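Local coordinates for protein BH2851 (Bacillus halodurans, PDB 2GFG) that is of unknown function but forms a CYTH-type antiparallel barrel and probably acts on a nucleotide or another triphosphate-bearing substrate, at residues I8-L13 and E159-T164; L55-K60 and F64-K69; I129-G134 and I151-T156; C137-S142 and E180-R185. All coordinates share one frame; numbering follows the deposited sequence.

Contact 1 of 4, residues I8-L13 and E159-T164; sequences IERKTL and EHATVT. With EDO (1,2-ethanediol), chain I.
Two successive torsions turn Arg10 toward Ala161 and Thr162: CG lies anti to the carbonyl carbon (chi1 -61°), and the chain then bends at chi2 (-65°), so the guanidinium curls back along its own strand. There Arg10 NH1 donates to Glu9 O at 3.2 Å from above the carbonyl plane, a bond off the lone pairs that can only help to steady the group. Ala161 sits over the centre of one guanidinium face, its CB 4.1 Å above the plane, while Arg10 CG rests 3.7 Å from Ala161 O. Thr162 comes in at the guanidinium edge, where Arg10 NE makes a weak bond to Thr162 OG1 at 3.4 Å. The stronger polar ties lie just before the helical segment: Glu158 forms a salt bridge with Arg10 NH2 and takes the Thr162 hydroxyl on its backbone oxygen. Beside the arginine, Ile8 CG2 packs on Ala161 CB at 4.0 Å. Strand and helix run nearly parallel, 23° apart. Glu9 turns away from the helix and, with Glu7 and Lys11, makes up the EXEXK signature of CYTH proteins; helix 158-171 thus backs the outer face of the barrel strand that carries this motif.

Contact 2 of 4, residues L55-K60 and F64-K69; sequences LRIREK and FTFTLK. With EDO (1,2-ethanediol), chain F.
Phe66 wedges its ring into the hollow between Leu55 and Ile57 on the strand opposite. Its CD1 is pressed against Ile57 CG1 at 3.4 Å, Leu55 CD1 lies 3.7 Å from Phe66 CE1, and Arg56 O approaches the ring at its edge. A second fit lies farther along the same face: the extended Glu59 chain runs beside the Phe64 ring, pointing the same way, with Glu59 CG 3.4 Å from Phe64 CE2 and the carboxylate only 26° from the ring plane. Helices 85-94 and 101-108 pack on the apolar part of this face, from Leu55 and Leu68 to Phe64. The two strands form an antiparallel hairpin of the CYTH barrel, its rungs made by paired bonds such as Thr67 N to Arg56 O, 2.8 Å. On the other face the bumps are basic. CG of Arg56 sits between backbone N and carbonyl carbon (chi1 64°), laying the chain alongside Thr67, and Arg58 NH2 stands 3.2 Å above the centre of the Arg56 guanidinium plane. A water fills the notch beside them, accepting from Arg56 NE and donating to Thr65 O and Thr67 OG1. With a leucine in place of Arg56, this water would probably lose its donor and Arg58 the flat surface beneath NH2. Lys69 CE closes in on Arg56 NH1 at 3.5 Å, its ammonium held by Glu7, while Asn38 takes Arg58 NE and Asn80 pairs with the Thr67 hydroxyl.

Contact 3 of 4, residues I129-G134 and I151-T156; sequences ISYEQG and IEFEGT. With EDO (1,2-ethanediol), chain I.
Phe153 is where segment 151-156 first meets Tyr131 and Gly134. Its CG stands anti to the backbone N (chi1 -179°), which swings the ring out until its rim slots against the turn of the other segment. Tyr131 O lies in the ring plane, 3.5 Å from Phe153 CE1, and the same CE1 comes up to the edge of the tyrosine ring, 4.1 Å from Tyr131 CD2; the two side chains cross at about a right angle. Gly134 CA fits 3.7 Å from Phe153 CZ, and a CB at this position would collide with that ring atom and with Glu154 O. Thr164 and Phe165 of helix 158-171 also pack on Phe153. Next along, Glu154 O receives a CA-H...O contact from Gly134 CA at 3.4 Å, well bent at 126°. Past Gly155, the backbone of Thr156 turns to a bound ethanediol, probably from the crystallisation liquor: Thr156 N donates to its O2 at 2.8 Å in a nearly straight bond, and Gln133 N reaches its O1 only weakly at 3.4 Å, so the small diol bridges the two segments. The turn itself is held by Gly134 N to Tyr131 O, 2.8 Å, and by the reciprocal bond from Tyr131 N. This is a type II' turn in a tight two-residue beta hairpin, joining strands 117-131 and 134-143 of a three-stranded antiparallel meander that strand 146-155 completes in the barrel.

Contact 4 of 4, residues C137-S142 and E180-R185; sequences CLDHSS and ENKIQR. With EDO (1,2-ethanediol), chain H.
The ionic link is the heart of this contact: Lys182 NZ donates to Asp139 OD2 at 2.6 Å, and the oxygen receives it on its anti lone pair, the one away from OD1. The lysine runs extended and bends only at chi4 (60°), which tips the ammonium onto a carboxylate that its chain meets at about a right angle. Glu150 and Glu152 also form salt bridges with this ammonium, and Arg126 takes Asp139 OD1, so both carboxylate oxygens are engaged. With a methionine in place of Lys182, the carboxylates of Asp139, Glu150 and Glu152 would probably lose the ammonium they share, and their mutual repulsion would be less well offset. Packing contributes less: Ser141 OG lies 3.4 Å from Lys182 CE, its hydroxyl bonded to Thr124. Within segment 180-185, Lys182 CA lies 3.7 Å above the Arg185 guanidinium plane, offset toward its rim. Hydrogen bonds set the start of the helix: Arg185 N reaches Asn181 O at 2.7 Å, and Arg185 NH1 reaches Glu180 O at 3.1 Å in the carbonyl plane, tying the arginine back across the first turn, while Asp148 and Glu150 form its salt bridges. An ethanediol takes a weak bond from Lys182 N. Helix 182-190 thereby sends Lys182 into the acidic side of the barrel, consistent with a C-terminal helix closing over the charged tunnel of a CYTH protein.

All four contacts belong to one closed antiparallel barrel. Contact 4 is the buried one, its centre about 7 Å from the chain's centre, and it is ionic; contacts 1 to 3 are partly buried, the centres of contacts 1 and 3 about 15 Å out, with contact 2 between. Contacts 1 and 3 share elements: strand 4-14 pairs with strand 146-155, whose following helix 158-171 packs on both, and one ethanediol touches the two. Contact 3 works by aromatic edges and turn geometry, contact 1 by an arginine against a helix. Contact 2 combines a mainly apolar outer face with a basic inner one, while contact 4's ionic cluster draws on strand 146-155, which contact 3 also uses.

Contact 1 of 4, residues I8-L13 and E159-T164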
# COMPACT_ATOMS: atom_id res chain seq x y z
N ILE A 8 -4.96 4.26 9.38
CA ILE A 8 -5.30 3.21 10.37
C ILE A 8 -5.83 2.00 9.57
O ILE A 8 -6.90 2.06 8.97
CB ILE A 8 -6.40 3.67 11.36
CG1 ILE A 8 -6.11 5.10 11.91
CG2 ILE A 8 -6.57 2.64 12.50
CD1 ILE A 8 -4.91 5.19 12.79
N GLU A 9 -5.08 0.90 9.60
CA GLU A 9 -5.32 -0.23 8.70
C GLU A 9 -5.25 -1.59 9.42
O GLU A 9 -4.34 -1.84 10.20
CB GLU A 9 -4.28 -0.19 7.56
CG GLU A 9 -4.44 -1.27 6.49
CD GLU A 9 -3.28 -1.27 5.50
OE1 GLU A 9 -3.14 -0.27 4.75
OE2 GLU A 9 -2.51 -2.26 5.48
N ARG A 10 -6.23 -2.45 9.12
CA ARG A 10 -6.21 -3.87 9.53
C ARG A 10 -6.23 -4.73 8.27
O ARG A 10 -6.85 -4.36 7.29
CB ARG A 10 -7.39 -4.20 10.42
CG ARG A 10 -7.45 -3.41 11.74
CD ARG A 10 -6.26 -3.75 12.67
NE ARG A 10 -6.32 -3.00 13.93
CZ ARG A 10 -5.95 -1.72 14.09
NH1 ARG A 10 -5.51 -1.00 13.06
NH2 ARG A 10 -6.05 -1.14 15.28
N LYS A 11 -5.59 -5.89 8.32
CA LYS A 11 -5.29 -6.66 7.11
C LYS A 11 -5.10 -8.14 7.39
O LYS A 11 -4.63 -8.51 8.45
CB LYS A 11 -4.01 -6.11 6.45
CG LYS A 11 -2.88 -5.84 7.48
CD LYS A 11 -1.57 -5.44 6.85
CE LYS A 11 -0.56 -5.04 7.95
NZ LYS A 11 0.83 -4.91 7.43
N THR A 12 -5.45 -8.97 6.41
CA THR A 12 -5.06 -10.38 6.41
C THR A 12 -5.05 -10.95 5.00
O THR A 12 -5.89 -10.57 4.17
CB THR A 12 -5.99 -11.28 7.31
OG1 THR A 12 -5.46 -12.61 7.38
CG2 THR A 12 -7.43 -11.34 6.75
N LEU A 13 -4.11 -11.85 4.73
CA LEU A 13 -4.07 -12.60 3.48
C LEU A 13 -5.18 -13.63 3.48
O LEU A 13 -5.58 -14.12 4.55
CB LEU A 13 -2.72 -13.31 3.31
CG LEU A 13 -1.50 -12.42 3.15
CD1 LEU A 13 -0.23 -13.21 3.42
CD2 LEU A 13 -1.46 -11.80 1.76
N GLU A 159 -8.92 1.70 17.92
CA GLU A 159 -9.85 0.90 18.74
C GLU A 159 -11.03 0.37 17.92
O GLU A 159 -11.34 -0.82 17.96
CB GLU A 159 -10.38 1.73 19.92
CG GLU A 159 -9.32 2.07 20.99
CD GLU A 159 -9.13 0.96 22.02
OE1 GLU A 159 -9.32 -0.23 21.67
OE2 GLU A 159 -8.79 1.27 23.19
N HIS A 160 -11.70 1.27 17.20
CA HIS A 160 -12.90 0.91 16.42
C HIS A 160 -12.53 0.04 15.19
O HIS A 160 -13.30 -0.84 14.79
CB HIS A 160 -13.66 2.17 15.98
CG HIS A 160 -15.15 1.99 15.91
ND1 HIS A 160 -15.74 0.91 15.29
CD2 HIS A 160 -16.16 2.77 16.36
CE1 HIS A 160 -17.05 1.02 15.38
NE2 HIS A 160 -17.33 2.14 16.02
N ALA A 161 -11.36 0.30 14.60
CA ALA A 161 -10.85 -0.50 13.46
C ALA A 161 -10.63 -1.97 13.84
O ALA A 161 -10.88 -2.86 13.04
CB ALA A 161 -9.57 0.10 12.92
N THR A 162 -10.11 -2.20 15.05
CA THR A 162 -9.92 -3.57 15.57
C THR A 162 -11.26 -4.29 15.73
O THR A 162 -11.43 -5.42 15.27
CB THR A 162 -9.22 -3.55 16.94
OG1 THR A 162 -8.01 -2.81 16.84
CG2 THR A 162 -8.90 -4.99 17.42
N VAL A 163 -12.21 -3.62 16.39
CA VAL A 163 -13.55 -4.16 16.60
C VAL A 163 -14.23 -4.49 15.26
O VAL A 163 -14.75 -5.59 15.08
CB VAL A 163 -14.44 -3.18 17.42
CG1 VAL A 163 -15.91 -3.63 17.43
CG2 VAL A 163 -13.91 -3.04 18.85
N THR A 164 -14.18 -3.54 14.32
CA THR A 164 -14.82 -3.72 13.02
C THR A 164 -14.17 -4.85 12.21
O THR A 164 -14.87 -5.63 11.58
CB THR A 164 -14.79 -2.42 12.19
OG1 THR A 164 -15.39 -1.35 12.95
CG2 THR A 164 -15.55 -2.59 10.88
C1 EDO I . -14.87 2.08 12.47
O1 EDO I . -15.97 1.51 11.72
C2 EDO I . -13.87 2.79 11.55
O2 EDO I . -12.61 3.06 12.24

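Contact 2 of 4, residues L55-K60 and F64-K69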
# COMPACT_ATOMS: atom_id res chain seq x y z
N LEU A 55 8.58 3.88 0.64
CA LEU A 55 8.50 4.89 -0.40
C LEU A 55 8.11 4.23 -1.71
O LEU A 55 8.75 3.26 -2.14
CB LEU A 55 9.86 5.59 -0.55
CG LEU A 55 9.95 6.79 -1.50
CD1 LEU A 55 9.21 7.96 -0.96
CD2 LEU A 55 11.42 7.17 -1.72
N ARG A 56 7.06 4.73 -2.34
CA ARG A 56 6.61 4.22 -3.64
C ARG A 56 6.15 5.32 -4.56
O ARG A 56 5.86 6.45 -4.12
CB ARG A 56 5.45 3.21 -3.46
CG ARG A 56 4.16 3.83 -2.87
CD ARG A 56 2.95 2.95 -3.06
NE ARG A 56 1.71 3.66 -2.69
CZ ARG A 56 0.93 3.39 -1.63
NH1 ARG A 56 1.14 2.31 -0.86
NH2 ARG A 56 -0.14 4.15 -1.39
N ILE A 57 6.13 5.01 -5.86
CA ILE A 57 5.38 5.78 -6.84
C ILE A 57 4.26 4.88 -7.37
O ILE A 57 4.53 3.80 -7.88
CB ILE A 57 6.28 6.26 -8.01
CG1 ILE A 57 7.25 7.33 -7.53
CG2 ILE A 57 5.41 6.81 -9.17
CD1 ILE A 57 8.33 7.70 -8.55
N ARG A 58 3.01 5.30 -7.18
CA ARG A 58 1.84 4.54 -7.65
C ARG A 58 1.37 5.05 -8.99
O ARG A 58 1.26 6.25 -9.20
CB ARG A 58 0.69 4.63 -6.65
CG ARG A 58 -0.60 3.86 -7.10
CD ARG A 58 -1.60 3.72 -5.98
NE ARG A 58 -1.15 2.75 -4.98
CZ ARG A 58 -1.85 2.38 -3.91
NH1 ARG A 58 -3.05 2.90 -3.66
NH2 ARG A 58 -1.33 1.48 -3.07
N GLU A 59 1.03 4.12 -9.88
CA GLU A 59 0.46 4.43 -11.18
C GLU A 59 -0.95 3.82 -11.25
O GLU A 59 -1.12 2.63 -11.05
CB GLU A 59 1.34 3.85 -12.26
CG GLU A 59 0.98 4.25 -13.68
CD GLU A 59 1.89 3.56 -14.73
OE1 GLU A 59 2.88 2.89 -14.33
OE2 GLU A 59 1.58 3.66 -15.93
N LYS A 60 -1.95 4.66 -11.50
CA LYS A 60 -3.35 4.20 -11.55
C LYS A 60 -4.18 5.09 -12.46
O LYS A 60 -4.38 6.28 -12.17
CB LYS A 60 -3.96 4.18 -10.15
CG LYS A 60 -5.35 3.50 -10.06
CD LYS A 60 -5.99 3.68 -8.69
CE LYS A 60 -6.58 5.10 -8.51
NZ LYS A 60 -7.27 5.27 -7.18
N PHE A 64 -0.07 9.42 -11.56
CA PHE A 64 1.08 9.01 -10.76
C PHE A 64 1.08 9.73 -9.43
O PHE A 64 0.86 10.95 -9.38
CB PHE A 64 2.37 9.31 -11.50
CG PHE A 64 2.52 8.54 -12.76
CD1 PHE A 64 1.92 8.98 -13.93
CD2 PHE A 64 3.23 7.33 -12.78
CE1 PHE A 64 2.03 8.24 -15.11
CE2 PHE A 64 3.37 6.61 -13.96
CZ PHE A 64 2.76 7.05 -15.12
N THR A 65 1.33 8.98 -8.35
CA THR A 65 1.35 9.53 -7.00
C THR A 65 2.60 9.05 -6.24
O THR A 65 2.82 7.84 -6.08
CB THR A 65 0.09 9.11 -6.21
OG1 THR A 65 -1.09 9.44 -6.97
CG2 THR A 65 0.03 9.82 -4.85
N PHE A 66 3.42 10.01 -5.82
CA PHE A 66 4.62 9.76 -5.01
C PHE A 66 4.19 9.71 -3.56
O PHE A 66 3.57 10.64 -3.07
CB PHE A 66 5.63 10.90 -5.25
CG PHE A 66 7.07 10.60 -4.81
CD1 PHE A 66 7.59 9.28 -4.81
CD2 PHE A 66 7.96 11.67 -4.56
CE1 PHE A 66 8.92 9.05 -4.48
CE2 PHE A 66 9.30 11.43 -4.23
CZ PHE A 66 9.78 10.13 -4.18
N THR A 67 4.50 8.60 -2.87
CA THR A 67 3.99 8.39 -1.49
C THR A 67 5.05 7.87 -0.54
O THR A 67 5.72 6.86 -0.82
CB THR A 67 2.77 7.42 -1.48
OG1 THR A 67 1.68 8.04 -2.14
CG2 THR A 67 2.35 7.07 -0.04
N LEU A 68 5.22 8.57 0.58
CA LEU A 68 6.00 8.09 1.70
C LEU A 68 5.04 7.65 2.82
O LEU A 68 4.00 8.28 3.04
CB LEU A 68 6.93 9.20 2.22
CG LEU A 68 7.77 8.89 3.48
CD1 LEU A 68 8.74 7.73 3.23
CD2 LEU A 68 8.53 10.14 3.93
N LYS A 69 5.37 6.53 3.47
CA LYS A 69 4.68 6.08 4.70
C LYS A 69 5.71 5.97 5.77
O LYS A 69 6.72 5.31 5.57
CB LYS A 69 4.03 4.72 4.50
CG LYS A 69 2.83 4.72 3.59
CD LYS A 69 2.25 3.31 3.43
CE LYS A 69 1.04 3.30 2.51
NZ LYS A 69 0.37 1.96 2.44
C1 EDO F . -4.25 6.11 -5.36
O1 EDO F . -5.15 5.02 -5.12
C2 EDO F . -3.49 6.45 -4.07
O2 EDO F . -2.72 7.65 -4.26
O HOH W 1 0.87 6.33 -3.97
O HOH W 2 -1.47 7.25 -8.62

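Contact 3 of 4, residues I129-G134 and I151-T156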
# COMPACT_ATOMS: atom_id res chain seq x y z
N ILE A 129 -15.06 -0.89 -1.05
CA ILE A 129 -16.45 -0.59 -0.65
C ILE A 129 -16.45 0.13 0.68
O ILE A 129 -15.51 -0.00 1.46
CB ILE A 129 -17.32 -1.90 -0.54
CG1 ILE A 129 -16.73 -2.89 0.49
CG2 ILE A 129 -17.46 -2.56 -1.91
CD1 ILE A 129 -17.65 -4.08 0.79
N SER A 130 -17.49 0.92 0.93
CA SER A 130 -17.69 1.51 2.25
C SER A 130 -18.24 0.43 3.16
O SER A 130 -19.24 -0.20 2.84
CB SER A 130 -18.66 2.69 2.19
OG SER A 130 -19.97 2.26 1.91
N TYR A 131 -17.54 0.16 4.26
CA TYR A 131 -17.97 -0.85 5.22
C TYR A 131 -18.07 -0.21 6.60
O TYR A 131 -17.09 0.34 7.10
CB TYR A 131 -16.99 -2.02 5.25
CG TYR A 131 -17.51 -3.21 6.02
CD1 TYR A 131 -18.37 -4.13 5.42
CD2 TYR A 131 -17.18 -3.38 7.37
CE1 TYR A 131 -18.90 -5.22 6.15
CE2 TYR A 131 -17.69 -4.46 8.11
CZ TYR A 131 -18.55 -5.38 7.49
OH TYR A 131 -19.04 -6.45 8.20
N GLU A 132 -19.27 -0.28 7.20
CA GLU A 132 -19.53 0.35 8.49
C GLU A 132 -19.12 1.84 8.43
O GLU A 132 -19.59 2.56 7.54
CB GLU A 132 -18.81 -0.42 9.63
CG GLU A 132 -19.21 -1.91 9.75
CD GLU A 132 -20.52 -2.13 10.49
OE1 GLU A 132 -21.24 -1.14 10.76
OE2 GLU A 132 -20.84 -3.31 10.79
N GLN A 133 -18.18 2.27 9.29
CA GLN A 133 -17.71 3.67 9.30
C GLN A 133 -16.33 3.81 8.64
O GLN A 133 -15.65 4.82 8.83
CB GLN A 133 -17.67 4.21 10.73
N GLY A 134 -15.95 2.82 7.82
CA GLY A 134 -14.65 2.82 7.13
C GLY A 134 -14.73 2.26 5.73
O GLY A 134 -15.79 2.24 5.11
N ILE A 151 -7.54 -9.03 2.07
CA ILE A 151 -8.61 -8.13 2.49
C ILE A 151 -8.03 -7.17 3.52
O ILE A 151 -7.16 -7.56 4.31
CB ILE A 151 -9.84 -8.92 3.07
CG1 ILE A 151 -11.05 -8.00 3.19
CG2 ILE A 151 -9.50 -9.57 4.45
CD1 ILE A 151 -12.33 -8.74 3.59
N GLU A 152 -8.44 -5.90 3.46
CA GLU A 152 -7.96 -4.86 4.44
C GLU A 152 -9.09 -3.94 4.84
O GLU A 152 -9.88 -3.56 4.00
CB GLU A 152 -6.83 -4.00 3.84
CG GLU A 152 -5.76 -4.76 3.03
CD GLU A 152 -5.12 -3.90 1.95
OE1 GLU A 152 -5.83 -3.07 1.33
OE2 GLU A 152 -3.92 -4.10 1.68
N PHE A 153 -9.10 -3.52 6.10
CA PHE A 153 -10.08 -2.51 6.57
C PHE A 153 -9.38 -1.22 6.93
O PHE A 153 -8.46 -1.21 7.73
CB PHE A 153 -10.87 -3.03 7.76
CG PHE A 153 -11.89 -2.06 8.25
CD1 PHE A 153 -13.02 -1.78 7.49
CD2 PHE A 153 -11.70 -1.37 9.45
CE1 PHE A 153 -13.96 -0.86 7.93
CE2 PHE A 153 -12.65 -0.44 9.89
CZ PHE A 153 -13.77 -0.19 9.13
N GLU A 154 -9.83 -0.11 6.32
CA GLU A 154 -9.30 1.23 6.60
C GLU A 154 -10.19 1.92 7.64
O GLU A 154 -11.33 2.26 7.35
CB GLU A 154 -9.24 2.07 5.31
CG GLU A 154 -8.25 1.55 4.26
CD GLU A 154 -8.29 2.38 2.94
OE1 GLU A 154 -9.38 2.49 2.34
OE2 GLU A 154 -7.22 2.90 2.51
N GLY A 155 -9.65 2.13 8.84
CA GLY A 155 -10.39 2.73 9.94
C GLY A 155 -10.02 4.18 10.20
O GLY A 155 -9.12 4.74 9.55
N THR A 156 -10.75 4.79 11.15
CA THR A 156 -10.51 6.19 11.58
C THR A 156 -9.89 6.25 13.01
O THR A 156 -9.24 7.23 13.37
CB THR A 156 -11.83 7.04 11.54
OG1 THR A 156 -11.55 8.40 11.93
CG2 THR A 156 -12.92 6.46 12.47
C1 EDO I . -14.87 2.08 12.47
O1 EDO I . -15.97 1.51 11.72
C2 EDO I . -13.87 2.79 11.55
O2 EDO I . -12.61 3.06 12.24

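Contact 4 of 4, residues C137-S142 and E180-R185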
# COMPACT_ATOMS: atom_id res chain seq x y z
N CYS A 137 -11.07 -3.02 1.54
CA CYS A 137 -10.39 -3.24 0.24
C CYS A 137 -10.14 -4.74 -0.02
O CYS A 137 -9.68 -5.46 0.86
CB CYS A 137 -9.06 -2.49 0.21
SG CYS A 137 -9.19 -0.69 0.47
N LEU A 138 -10.47 -5.20 -1.25
CA LEU A 138 -10.09 -6.56 -1.71
C LEU A 138 -8.95 -6.44 -2.72
O LEU A 138 -9.15 -5.95 -3.82
CB LEU A 138 -11.27 -7.29 -2.34
CG LEU A 138 -12.36 -7.84 -1.39
CD1 LEU A 138 -13.51 -8.37 -2.19
CD2 LEU A 138 -11.81 -8.92 -0.49
N ASP A 139 -7.77 -6.94 -2.34
CA ASP A 139 -6.54 -6.77 -3.14
C ASP A 139 -6.01 -8.07 -3.68
O ASP A 139 -5.59 -8.94 -2.92
CB ASP A 139 -5.44 -6.13 -2.28
CG ASP A 139 -5.71 -4.70 -1.94
OD1 ASP A 139 -6.71 -4.13 -2.43
OD2 ASP A 139 -4.90 -4.12 -1.18
N HIS A 140 -5.98 -8.18 -5.01
CA HIS A 140 -5.31 -9.27 -5.69
C HIS A 140 -4.02 -8.68 -6.29
O HIS A 140 -4.08 -7.79 -7.15
CB HIS A 140 -6.22 -9.86 -6.79
CG HIS A 140 -5.54 -10.84 -7.70
ND1 HIS A 140 -5.88 -10.98 -9.03
CD2 HIS A 140 -4.51 -11.69 -7.48
CE1 HIS A 140 -5.11 -11.90 -9.58
NE2 HIS A 140 -4.26 -12.33 -8.67
N SER A 141 -2.88 -9.15 -5.80
CA SER A 141 -1.58 -8.60 -6.18
C SER A 141 -0.72 -9.62 -6.90
O SER A 141 -0.80 -10.80 -6.62
CB SER A 141 -0.83 -8.09 -4.94
OG SER A 141 -1.58 -7.10 -4.27
N SER A 142 0.11 -9.13 -7.83
CA SER A 142 1.09 -9.97 -8.54
C SER A 142 2.45 -9.30 -8.50
O SER A 142 2.56 -8.09 -8.72
CB SER A 142 0.66 -10.18 -9.98
OG SER A 142 0.74 -8.98 -10.72
N GLU A 180 2.38 -9.17 6.66
CA GLU A 180 3.21 -7.97 6.49
C GLU A 180 2.71 -7.17 5.28
O GLU A 180 1.89 -7.66 4.50
CB GLU A 180 4.70 -8.35 6.34
CG GLU A 180 5.05 -9.12 5.06
CD GLU A 180 6.39 -9.85 5.15
OE1 GLU A 180 7.29 -9.38 5.89
OE2 GLU A 180 6.55 -10.90 4.48
N ASN A 181 3.16 -5.93 5.18
CA ASN A 181 2.74 -5.03 4.08
C ASN A 181 3.17 -5.54 2.69
O ASN A 181 4.13 -6.28 2.57
CB ASN A 181 3.29 -3.61 4.32
CG ASN A 181 2.58 -2.88 5.48
OD1 ASN A 181 1.37 -3.04 5.68
ND2 ASN A 181 3.33 -2.07 6.21
N LYS A 182 2.41 -5.15 1.65
CA LYS A 182 2.70 -5.56 0.25
C LYS A 182 4.17 -5.37 -0.09
O LYS A 182 4.81 -6.26 -0.64
CB LYS A 182 1.86 -4.75 -0.73
CG LYS A 182 0.44 -5.23 -0.86
CD LYS A 182 -0.39 -4.25 -1.66
CE LYS A 182 -1.83 -4.71 -1.80
NZ LYS A 182 -2.50 -4.85 -0.49
N ILE A 183 4.68 -4.18 0.22
CA ILE A 183 6.08 -3.84 -0.04
C ILE A 183 7.05 -4.77 0.73
O ILE A 183 8.13 -5.11 0.23
CB ILE A 183 6.37 -2.33 0.30
CG1 ILE A 183 7.75 -1.93 -0.19
CG2 ILE A 183 6.22 -2.05 1.82
CD1 ILE A 183 7.99 -0.44 -0.16
N GLN A 184 6.65 -5.20 1.92
CA GLN A 184 7.46 -6.13 2.73
C GLN A 184 7.33 -7.55 2.18
O GLN A 184 8.33 -8.28 2.09
CB GLN A 184 7.03 -6.08 4.19
CG GLN A 184 7.14 -4.69 4.84
CD GLN A 184 8.56 -4.30 5.14
N ARG A 185 6.11 -7.93 1.76
CA ARG A 185 5.89 -9.22 1.06
C ARG A 185 6.65 -9.23 -0.26
O ARG A 185 7.08 -10.29 -0.72
CB ARG A 185 4.39 -9.47 0.81
CG ARG A 185 3.55 -9.62 2.07
CD ARG A 185 2.24 -10.37 1.81
NE ARG A 185 1.48 -9.84 0.66
CZ ARG A 185 0.58 -8.84 0.72
NH1 ARG A 185 0.39 -8.15 1.84
NH2 ARG A 185 -0.08 -8.49 -0.38
C1 EDO H . -1.04 -3.54 2.51
O1 EDO H . -0.61 -4.81 3.00
C2 EDO H . 0.06 -2.49 2.66
O2 EDO H . 0.46 -1.95 1.39